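Local coordinates for protein N-terminal acetyltransferase B complex subunit MDM20 (Candida albicans, PDB 5K04) that probably serves as the non-catalytic, helical-repeat subunit of the NatB N-terminal acetyltransferase complex, holding the NAT3 subunit that acetylates protein N termini, at residues Y302-Y312 with N336-F346; L377-S386 with E555-I565. All coordinates share one frame; numbering follows the deposited sequence.

Contact 1: residues Y302-Y312 with N336-F346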
loop_
_atom_site.group_PDB
_atom_site.type_symbol
_atom_site.label_atom_id
_atom_site.label_comp_id
_atom_site.label_asym_id
_atom_site.label_seq_id
_atom_site.Cartn_x
_atom_site.Cartn_y
_atom_site.Cartn_z
ATOM N N TYR A 302 15.069 -29.179 14.711
ATOM C CA TYR A 302 16.287 -28.378 14.722
ATOM C C TYR A 302 17.432 -29.094 14.009
ATOM O O TYR A 302 18.223 -28.461 13.300
ATOM C CB TYR A 302 16.678 -28.042 16.166
ATOM C CG TYR A 302 18.032 -27.360 16.296
ATOM C CD1 TYR A 302 18.143 -25.983 16.226
ATOM C CD2 TYR A 302 19.195 -28.093 16.470
ATOM C CE1 TYR A 302 19.371 -25.347 16.334
ATOM C CE2 TYR A 302 20.443 -27.461 16.578
ATOM C CZ TYR A 302 20.519 -26.091 16.508
ATOM O OH TYR A 302 21.727 -25.454 16.609
ATOM N N GLN A 303 17.545 -30.412 14.197
ATOM C CA GLN A 303 18.640 -31.151 13.575
ATOM C C GLN A 303 18.504 -31.169 12.065
ATOM O O GLN A 303 19.508 -31.183 11.346
ATOM C CB GLN A 303 18.694 -32.588 14.107
ATOM C CG GLN A 303 19.082 -32.706 15.587
ATOM C CD GLN A 303 20.449 -32.101 15.904
ATOM O OE1 GLN A 303 21.360 -32.117 15.074
ATOM N NE2 GLN A 303 20.591 -31.560 17.114
ATOM N N LYS A 304 17.270 -31.171 11.574
ATOM C CA LYS A 304 17.029 -31.182 10.143
ATOM C C LYS A 304 17.101 -29.790 9.531
ATOM O O LYS A 304 17.454 -29.665 8.354
ATOM C CB LYS A 304 15.667 -31.815 9.859
ATOM C CG LYS A 304 15.604 -33.277 10.254
ATOM C CD LYS A 304 14.252 -33.891 9.948
ATOM C CE LYS A 304 14.342 -35.407 9.990
ATOM N NZ LYS A 304 15.394 -35.908 9.047
ATOM N N PHE A 305 16.795 -28.735 10.301
ATOM C CA PHE A 305 16.602 -27.413 9.710
ATOM C C PHE A 305 17.450 -26.291 10.320
ATOM O O PHE A 305 17.229 -25.123 9.988
ATOM C CB PHE A 305 15.111 -27.065 9.755
ATOM C CG PHE A 305 14.284 -27.956 8.864
ATOM C CD1 PHE A 305 14.167 -27.686 7.507
ATOM C CD2 PHE A 305 13.673 -29.105 9.365
ATOM C CE1 PHE A 305 13.441 -28.528 6.671
ATOM C CE2 PHE A 305 12.951 -29.947 8.540
ATOM C CZ PHE A 305 12.840 -29.657 7.186
ATOM N N ASN A 306 18.462 -26.607 11.145
ATOM C CA ASN A 306 19.279 -25.531 11.715
ATOM C C ASN A 306 20.148 -24.829 10.668
ATOM O O ASN A 306 20.534 -23.679 10.884
ATOM C CB ASN A 306 20.170 -26.055 12.849
ATOM C CG ASN A 306 21.267 -26.979 12.348
ATOM O OD1 ASN A 306 22.325 -26.529 11.911
ATOM N ND2 ASN A 306 21.017 -28.280 12.412
ATOM N N THR A 307 20.472 -25.492 9.552
ATOM C CA THR A 307 21.185 -24.857 8.449
ATOM C C THR A 307 20.273 -24.002 7.579
ATOM O O THR A 307 20.738 -23.467 6.564
ATOM C CB THR A 307 21.876 -25.900 7.566
ATOM O OG1 THR A 307 20.892 -26.640 6.846
ATOM C CG2 THR A 307 22.719 -26.860 8.405
ATOM N N LYS A 308 19.002 -23.853 7.958
ATOM C CA LYS A 308 18.025 -23.082 7.197
ATOM C C LYS A 308 17.614 -21.842 7.979
ATOM O O LYS A 308 17.369 -21.901 9.189
ATOM C CB LYS A 308 16.786 -23.921 6.866
ATOM C CG LYS A 308 17.126 -25.289 6.258
ATOM C CD LYS A 308 17.852 -25.179 4.917
ATOM C CE LYS A 308 17.969 -26.554 4.253
ATOM N NZ LYS A 308 18.504 -26.516 2.854
ATOM N N LEU A 309 17.522 -20.720 7.272
ATOM C CA LEU A 309 17.200 -19.470 7.935
ATOM C C LEU A 309 15.802 -19.486 8.556
ATOM O O LEU A 309 15.503 -18.654 9.417
ATOM C CB LEU A 309 17.370 -18.338 6.923
ATOM C CG LEU A 309 17.666 -16.933 7.443
ATOM C CD1 LEU A 309 18.971 -16.890 8.245
ATOM C CD2 LEU A 309 17.718 -15.968 6.279
ATOM N N CYS A 310 14.956 -20.444 8.164
ATOM C CA CYS A 310 13.608 -20.556 8.710
ATOM C C CYS A 310 13.577 -21.069 10.148
ATOM O O CYS A 310 12.593 -20.799 10.846
ATOM C CB CYS A 310 12.741 -21.469 7.826
ATOM S SG CYS A 310 13.166 -23.197 7.733
ATOM N N CYS A 311 14.632 -21.773 10.609
ATOM C CA CYS A 311 14.537 -22.577 11.829
ATOM C C CYS A 311 13.973 -21.775 13.003
ATOM O O CYS A 311 13.006 -22.190 13.648
ATOM C CB CYS A 311 15.915 -23.165 12.187
ATOM S SG CYS A 311 15.882 -24.401 13.465
ATOM N N TYR A 312 14.570 -20.619 13.283
ATOM C CA TYR A 312 14.188 -19.836 14.457
ATOM C C TYR A 312 12.725 -19.427 14.406
ATOM O O TYR A 312 12.001 -19.557 15.400
ATOM C CB TYR A 312 15.056 -18.585 14.575
ATOM C CG TYR A 312 14.567 -17.659 15.660
ATOM C CD1 TYR A 312 14.833 -17.924 17.001
ATOM C CD2 TYR A 312 13.845 -16.524 15.349
ATOM C CE1 TYR A 312 14.387 -17.077 18.004
ATOM C CE2 TYR A 312 13.393 -15.673 16.342
ATOM C CZ TYR A 312 13.664 -15.957 17.670
ATOM O OH TYR A 312 13.206 -15.098 18.646
ATOM N N ASN A 336 28.721 -23.806 10.364
ATOM C CA ASN A 336 27.685 -23.378 9.436
ATOM C C ASN A 336 27.094 -22.055 9.908
ATOM O O ASN A 336 26.472 -21.983 10.976
ATOM C CB ASN A 336 26.593 -24.436 9.280
ATOM C CG ASN A 336 25.486 -23.982 8.360
ATOM O OD1 ASN A 336 24.520 -23.379 8.797
ATOM N ND2 ASN A 336 25.633 -24.249 7.075
ATOM N N LEU A 337 27.270 -21.026 9.079
ATOM C CA LEU A 337 26.891 -19.663 9.433
ATOM C C LEU A 337 25.434 -19.579 9.886
ATOM O O LEU A 337 25.128 -18.983 10.925
ATOM C CB LEU A 337 27.155 -18.752 8.228
ATOM C CG LEU A 337 26.415 -17.425 8.153
ATOM C CD1 LEU A 337 26.662 -16.572 9.393
ATOM C CD2 LEU A 337 26.870 -16.691 6.915
ATOM N N ILE A 338 24.522 -20.188 9.128
ATOM C CA ILE A 338 23.097 -20.096 9.451
ATOM C C ILE A 338 22.755 -20.855 10.741
ATOM O O ILE A 338 21.902 -20.415 11.522
ATOM C CB ILE A 338 22.265 -20.558 8.241
ATOM C CG1 ILE A 338 22.343 -19.473 7.145
ATOM C CG2 ILE A 338 20.807 -20.852 8.645
ATOM C CD1 ILE A 338 21.812 -19.885 5.794
ATOM N N THR A 339 23.430 -21.976 11.008
ATOM C CA THR A 339 23.323 -22.605 12.322
ATOM C C THR A 339 23.641 -21.602 13.424
ATOM O O THR A 339 22.915 -21.508 14.416
ATOM C CB THR A 339 24.264 -23.812 12.407
ATOM O OG1 THR A 339 23.955 -24.741 11.363
ATOM C CG2 THR A 339 24.153 -24.522 13.769
ATOM N N VAL A 340 24.706 -20.815 13.245
ATOM C CA VAL A 340 25.078 -19.828 14.254
ATOM C C VAL A 340 24.032 -18.720 14.342
ATOM O O VAL A 340 23.688 -18.255 15.435
ATOM C CB VAL A 340 26.480 -19.275 13.951
ATOM C CG1 VAL A 340 26.865 -18.181 14.957
ATOM C CG2 VAL A 340 27.496 -20.405 13.979
ATOM N N VAL A 341 23.506 -18.287 13.197
ATOM C CA VAL A 341 22.493 -17.238 13.190
ATOM C C VAL A 341 21.277 -17.674 14.005
ATOM O O VAL A 341 20.772 -16.926 14.850
ATOM C CB VAL A 341 22.116 -16.878 11.739
ATOM C CG1 VAL A 341 20.786 -16.139 11.672
ATOM C CG2 VAL A 341 23.213 -16.053 11.100
ATOM N N ASN A 342 20.803 -18.899 13.769
ATOM C CA ASN A 342 19.646 -19.395 14.507
ATOM C C ASN A 342 19.953 -19.501 15.997
ATOM O O ASN A 342 19.171 -19.038 16.836
ATOM C CB ASN A 342 19.201 -20.743 13.930
ATOM C CG ASN A 342 18.396 -20.589 12.622
ATOM O OD1 ASN A 342 17.475 -19.784 12.544
ATOM N ND2 ASN A 342 18.768 -21.354 11.599
ATOM N N ASN A 343 21.121 -20.065 16.339
ATOM C CA ASN A 343 21.503 -20.221 17.743
ATOM C C ASN A 343 21.590 -18.876 18.453
ATOM O O ASN A 343 21.100 -18.731 19.578
ATOM C CB ASN A 343 22.834 -20.962 17.854
ATOM C CG ASN A 343 22.739 -22.393 17.376
ATOM O OD1 ASN A 343 21.652 -22.881 17.064
ATOM N ND2 ASN A 343 23.878 -23.074 17.307
ATOM N N ARG A 344 22.198 -17.873 17.808
ATOM C CA ARG A 344 22.283 -16.550 18.424
ATOM C C ARG A 344 20.903 -15.927 18.603
ATOM O O ARG A 344 20.677 -15.172 19.555
ATOM C CB ARG A 344 23.171 -15.639 17.586
ATOM C CG ARG A 344 24.636 -16.055 17.563
ATOM C CD ARG A 344 25.341 -15.661 18.845
ATOM N NE ARG A 344 26.715 -16.163 18.883
ATOM C CZ ARG A 344 27.798 -15.394 18.827
ATOM N NH1 ARG A 344 27.675 -14.075 18.740
ATOM N NH2 ARG A 344 28.998 -15.945 18.854
ATOM N N LYS A 345 19.974 -16.224 17.691
ATOM C CA LYS A 345 18.598 -15.770 17.859
ATOM C C LYS A 345 17.914 -16.504 19.005
ATOM O O LYS A 345 17.201 -15.888 19.804
ATOM C CB LYS A 345 17.825 -15.977 16.566
ATOM C CG LYS A 345 18.182 -14.996 15.470
ATOM C CD LYS A 345 17.737 -15.527 14.128
ATOM C CE LYS A 345 16.714 -14.653 13.498
ATOM N NZ LYS A 345 16.847 -14.757 12.027
ATOM N N PHE A 346 18.118 -17.822 19.100
ATOM C CA PHE A 346 17.472 -18.583 20.160
ATOM C C PHE A 346 17.872 -18.056 21.536
ATOM O O PHE A 346 17.019 -17.907 22.418
ATOM C CB PHE A 346 17.804 -20.067 20.025
ATOM C CG PHE A 346 17.056 -20.767 18.918
ATOM C CD1 PHE A 346 15.665 -20.856 18.950
ATOM C CD2 PHE A 346 17.737 -21.361 17.861
ATOM C CE1 PHE A 346 14.959 -21.496 17.933
ATOM C CE2 PHE A 346 17.050 -22.017 16.843
ATOM C CZ PHE A 346 15.654 -22.078 16.877
HETATM O O HOH W 1 23.473 -23.228 5.529
HETATM O O HOH W 2 17.401 -17.196 11.086
#
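The Tyr312 ring carries Lys345 CB over one face, a CH-pi contact 3.8 Å from the ring centroid, and turns its edge to the face of Phe346 in a T-shaped pair, planes at 64°. The Phe346 ring meets Cys311 SG at its own edge. Tyr302, its CG anti to the backbone N (chi1 173°), sends its ring toward helix 337-346; Asn306 CB sits over one face, toward the rim, and at the edge Tyr302 OH donates to Asn343 OD1 at 2.6 Å, in the carbonyl plane and on a lone pair, with ring and amide nearly coplanar. Phe324 packs edge-to-face with both Tyr302 and Phe346.

Asn342 is the polar centre. Its ND2 gives one hydrogen to Asn306 O at 3.0 Å and the other to Lys308 O at 2.8 Å, both close to the amide plane, while OD1 accepts Tyr312 N from above its carbonyl plane at 3.1 Å. Lys308 O also takes Cys311 N from the opposite face. A water joins Asn342 OD1, Leu309 O and Lys345 NZ. At the start of the helix, Asn336 OD1 caps Thr339 N at 2.8 Å. Ile338 CG2 rests on Thr307 O, 3.3 Å away.

The two beta turns of 305-311 link consecutive helices; Lys308 NZ is bonded to Arg86 O of the NAT3 subunit, and the Lys308 side chain lies about 6 Å from the bound coenzyme A. With both amide hydrogens and its oxygen engaged, buried Asn342 has its flip state fixed and ties the turn carbonyls and the next helix to one side chain.

Contact 2: residues L377-S386 with E555-I565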
loop_
_atom_site.group_PDB
_atom_site.type_symbol
_atom_site.label_atom_id
_atom_site.label_comp_id
_atom_site.label_asym_id
_atom_site.label_seq_id
_atom_site.Cartn_x
_atom_site.Cartn_y
_atom_site.Cartn_z
ATOM N N LEU A 377 22.466 -6.530 12.027
ATOM C CA LEU A 377 21.371 -5.568 12.134
ATOM C C LEU A 377 20.772 -5.578 13.540
ATOM O O LEU A 377 20.570 -4.522 14.149
ATOM C CB LEU A 377 20.306 -5.856 11.076
ATOM C CG LEU A 377 19.096 -4.907 11.050
ATOM C CD1 LEU A 377 19.517 -3.470 10.759
ATOM C CD2 LEU A 377 18.074 -5.377 10.044
ATOM N N ARG A 378 20.536 -6.770 14.092
ATOM C CA ARG A 378 20.108 -6.877 15.484
ATOM C C ARG A 378 21.092 -6.181 16.425
ATOM O O ARG A 378 20.691 -5.460 17.343
ATOM C CB ARG A 378 19.948 -8.357 15.864
ATOM C CG ARG A 378 18.641 -9.002 15.399
ATOM C CD ARG A 378 18.664 -10.512 15.585
ATOM N NE ARG A 378 17.381 -11.149 15.265
ATOM C CZ ARG A 378 16.561 -11.711 16.160
ATOM N NH1 ARG A 378 16.875 -11.724 17.451
ATOM N NH2 ARG A 378 15.419 -12.265 15.762
ATOM N N THR A 379 22.393 -6.392 16.217
ATOM C CA THR A 379 23.365 -5.684 17.038
ATOM C C THR A 379 23.245 -4.180 16.836
ATOM O O THR A 379 23.250 -3.414 17.803
ATOM C CB THR A 379 24.784 -6.169 16.725
ATOM O OG1 THR A 379 24.881 -7.569 17.002
ATOM C CG2 THR A 379 25.797 -5.436 17.601
ATOM N N ILE A 380 23.092 -3.739 15.586
ATOM C CA ILE A 380 23.023 -2.304 15.338
ATOM C C ILE A 380 21.755 -1.724 15.947
ATOM O O ILE A 380 21.792 -0.685 16.618
ATOM C CB ILE A 380 23.131 -2.018 13.829
ATOM C CG1 ILE A 380 24.581 -2.197 13.373
ATOM C CG2 ILE A 380 22.661 -0.622 13.512
ATOM C CD1 ILE A 380 24.775 -2.132 11.857
ATOM N N VAL A 381 20.621 -2.411 15.769
ATOM C CA VAL A 381 19.355 -1.875 16.261
ATOM C C VAL A 381 19.370 -1.776 17.783
ATOM O O VAL A 381 18.923 -0.775 18.360
ATOM C CB VAL A 381 18.179 -2.727 15.752
ATOM C CG1 VAL A 381 16.897 -2.247 16.369
ATOM C CG2 VAL A 381 18.097 -2.648 14.239
ATOM N N SER A 382 19.914 -2.797 18.453
ATOM C CA SER A 382 20.006 -2.786 19.911
ATOM C C SER A 382 20.896 -1.665 20.417
ATOM O O SER A 382 20.726 -1.202 21.550
ATOM C CB SER A 382 20.540 -4.127 20.419
ATOM O OG SER A 382 19.651 -5.166 20.084
ATOM N N ASP A 383 21.852 -1.219 19.601
ATOM C CA ASP A 383 22.791 -0.182 20.015
ATOM C C ASP A 383 22.243 1.233 19.823
ATOM O O ASP A 383 22.824 2.178 20.364
ATOM C CB ASP A 383 24.099 -0.342 19.235
ATOM C CG ASP A 383 25.162 0.657 19.639
ATOM O OD1 ASP A 383 25.507 0.704 20.843
ATOM O OD2 ASP A 383 25.683 1.361 18.747
ATOM N N LEU A 384 21.142 1.401 19.075
ATOM C CA LEU A 384 20.651 2.733 18.725
ATOM C C LEU A 384 20.098 3.433 19.958
ATOM O O LEU A 384 19.249 2.881 20.665
ATOM C CB LEU A 384 19.578 2.629 17.653
ATOM C CG LEU A 384 20.063 2.188 16.268
ATOM C CD1 LEU A 384 18.882 1.936 15.370
ATOM C CD2 LEU A 384 21.016 3.220 15.647
ATOM N N ASP A 385 20.585 4.645 20.224
ATOM C CA ASP A 385 20.168 5.395 21.401
ATOM C C ASP A 385 19.687 6.810 21.096
ATOM O O ASP A 385 19.405 7.555 22.040
ATOM C CB ASP A 385 21.309 5.417 22.439
ATOM C CG ASP A 385 22.531 6.269 22.008
ATOM O OD1 ASP A 385 22.434 7.079 21.058
ATOM O OD2 ASP A 385 23.597 6.130 22.647
ATOM N N SER A 386 19.589 7.196 19.811
ATOM C CA SER A 386 19.123 8.479 19.285
ATOM C C SER A 386 20.134 9.605 19.464
ATOM O O SER A 386 19.923 10.685 18.929
ATOM C CB SER A 386 17.783 8.921 19.896
ATOM O OG SER A 386 17.964 9.344 21.231
ATOM N N GLU A 555 11.406 -3.361 7.610
ATOM C CA GLU A 555 12.754 -3.238 8.161
ATOM C C GLU A 555 12.931 -4.022 9.452
ATOM O O GLU A 555 14.047 -4.048 9.989
ATOM C CB GLU A 555 13.106 -1.756 8.370
ATOM C CG GLU A 555 12.598 -1.107 9.661
ATOM C CD GLU A 555 11.204 -0.523 9.528
ATOM O OE1 GLU A 555 10.399 -1.115 8.783
ATOM O OE2 GLU A 555 10.908 0.519 10.172
ATOM N N TRP A 556 11.864 -4.668 9.940
ATOM C CA TRP A 556 11.870 -5.471 11.160
ATOM C C TRP A 556 11.686 -6.953 10.887
ATOM O O TRP A 556 11.549 -7.731 11.839
ATOM C CB TRP A 556 10.761 -5.015 12.113
ATOM C CG TRP A 556 10.937 -3.640 12.687
ATOM C CD1 TRP A 556 10.304 -2.489 12.286
ATOM C CD2 TRP A 556 11.790 -3.267 13.776
ATOM N NE1 TRP A 556 10.708 -1.430 13.058
ATOM C CE2 TRP A 556 11.614 -1.873 13.988
ATOM C CE3 TRP A 556 12.680 -3.971 14.596
ATOM C CZ2 TRP A 556 12.319 -1.164 14.975
ATOM C CZ3 TRP A 556 13.380 -3.268 15.586
ATOM C CH2 TRP A 556 13.188 -1.875 15.764
ATOM N N ASN A 557 11.660 -7.355 9.616
ATOM C CA ASN A 557 11.360 -8.733 9.249
ATOM C C ASN A 557 12.423 -9.665 9.804
ATOM O O ASN A 557 13.609 -9.516 9.500
ATOM C CB ASN A 557 11.275 -8.864 7.730
ATOM C CG ASN A 557 10.431 -10.040 7.291
ATOM O OD1 ASN A 557 9.207 -9.999 7.370
ATOM N ND2 ASN A 557 11.084 -11.092 6.814
ATOM N N GLY A 558 11.998 -10.608 10.648
ATOM C CA GLY A 558 12.921 -11.502 11.312
ATOM C C GLY A 558 13.534 -10.937 12.566
ATOM O O GLY A 558 14.349 -11.619 13.203
ATOM N N LEU A 559 13.179 -9.709 12.934
ATOM C CA LEU A 559 13.603 -9.098 14.183
ATOM C C LEU A 559 12.384 -8.866 15.053
ATOM O O LEU A 559 11.247 -8.849 14.577
ATOM C CB LEU A 559 14.310 -7.755 13.970
ATOM C CG LEU A 559 15.574 -7.608 13.135
ATOM C CD1 LEU A 559 15.289 -7.759 11.653
ATOM C CD2 LEU A 559 16.125 -6.236 13.410
ATOM N N GLU A 560 12.638 -8.684 16.343
ATOM C CA GLU A 560 11.596 -8.272 17.270
ATOM C C GLU A 560 11.528 -6.750 17.252
ATOM O O GLU A 560 12.531 -6.077 17.526
ATOM C CB GLU A 560 11.873 -8.788 18.680
ATOM C CG GLU A 560 10.738 -8.506 19.640
ATOM C CD GLU A 560 11.163 -8.556 21.098
ATOM O OE1 GLU A 560 12.197 -9.193 21.412
ATOM O OE2 GLU A 560 10.463 -7.942 21.935
ATOM N N LYS A 561 10.354 -6.211 16.911
ATOM C CA LYS A 561 10.171 -4.764 16.898
ATOM C C LYS A 561 10.198 -4.203 18.314
ATOM O O LYS A 561 9.452 -4.644 19.192
ATOM C CB LYS A 561 8.864 -4.379 16.216
ATOM C CG LYS A 561 8.646 -2.867 16.169
ATOM C CD LYS A 561 7.748 -2.475 15.011
ATOM C CE LYS A 561 7.627 -0.957 14.893
ATOM N NZ LYS A 561 7.076 -0.546 13.553
ATOM N N ILE A 562 11.084 -3.236 18.531
ATOM C CA ILE A 562 11.228 -2.533 19.794
ATOM C C ILE A 562 11.088 -1.047 19.514
ATOM O O ILE A 562 11.098 -0.602 18.363
ATOM C CB ILE A 562 12.579 -2.808 20.480
ATOM C CG1 ILE A 562 13.739 -2.352 19.594
ATOM C CG2 ILE A 562 12.729 -4.274 20.830
ATOM C CD1 ILE A 562 15.046 -2.323 20.322
ATOM N N ASP A 563 10.976 -0.281 20.595
ATOM C CA ASP A 563 10.983 1.174 20.510
ATOM C C ASP A 563 12.371 1.640 20.097
ATOM O O ASP A 563 13.347 1.449 20.828
ATOM C CB ASP A 563 10.556 1.788 21.840
ATOM C CG ASP A 563 9.063 1.588 22.128
ATOM O OD1 ASP A 563 8.308 1.186 21.212
ATOM O OD2 ASP A 563 8.643 1.836 23.274
ATOM N N CYS A 564 12.455 2.213 18.902
ATOM C CA CYS A 564 13.694 2.709 18.328
ATOM C C CYS A 564 13.372 4.060 17.701
ATOM O O CYS A 564 12.254 4.572 17.831
ATOM C CB CYS A 564 14.283 1.709 17.306
ATOM S SG CYS A 564 16.011 1.673 17.211
ATOM N N ILE A 565 14.366 4.632 17.019
ATOM C CA ILE A 565 14.132 5.832 16.239
ATOM C C ILE A 565 13.088 5.565 15.146
ATOM O O ILE A 565 12.914 4.440 14.659
ATOM C CB ILE A 565 15.443 6.344 15.619
ATOM C CG1 ILE A 565 16.003 5.303 14.661
ATOM C CG2 ILE A 565 16.476 6.669 16.690
ATOM C CD1 ILE A 565 16.773 5.904 13.559
#
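Helix 372-383, one of the helices of this all-helical, TPR-clan protein, is covered along one side by the irregular segment 555-565, which leads toward helix 571-584. Leu377 and Leu559 meet first, their side chains crossing at about a right angle with the CD2 methyls 4.0 Å apart. Val381, one turn further on, spreads its two branches: CG1, anti to the backbone N (chi1 175°), reaches Trp556 CZ3 at 3.7 Å, and CG2 faces Leu559 CD2. Within its own segment, Lys561 CG sits over the centre of one face of the indole.

The sharp bend of the segment is a type II beta turn from Trp556 to Leu559, with Gly558 at the positive phi that such a turn favours in its third place. Its carbonyl is turned to the helix: Arg378, extended from CG to NE, runs past Leu559 in the opposite direction and donates NH2 to Gly558 O at 2.8 Å, N-H...O angle 156°, the acceptor tilted slightly from the guanidinium plane. Trp414 of helix 409-419 also packs against Leu377, Val381 and Leu384, stands edge-to-face to Trp556 and donates NE1 to Glu555 O.

Beyond the helix end, Cys564 SG lies against Leu384 CD1 at 3.4 Å, and Ile565 CG2 touches Ser386 CB at 4.1 Å. In the same turn as Gly558, Asn557 OD1 accepts from Gln53 NE2 of the NAT3 subunit.

Overall arrangement
From the N terminus, the chain reaches contact 1 at the end of helix 295-305, and 336-346 closes a short loop of 23 residues back onto 302-312. The chain then enters helix 372-383, where contact 2 opens; 168 mostly helical residues follow before 555-565 returns to cover it. The two contacts therefore stand in series, neither nested nor crossed, one local and one long-range. Their centres are about 20 Å apart, yet they touch: Lys345 CE packs 3.5 Å from Arg378 NH2. Contact 1 ties the turns between helices 295-305 and 311-315, near coenzyme A, to helix 337-346; contact 2 ties helix 372-383 to a segment distant in sequence, and both border the NAT3 subunit.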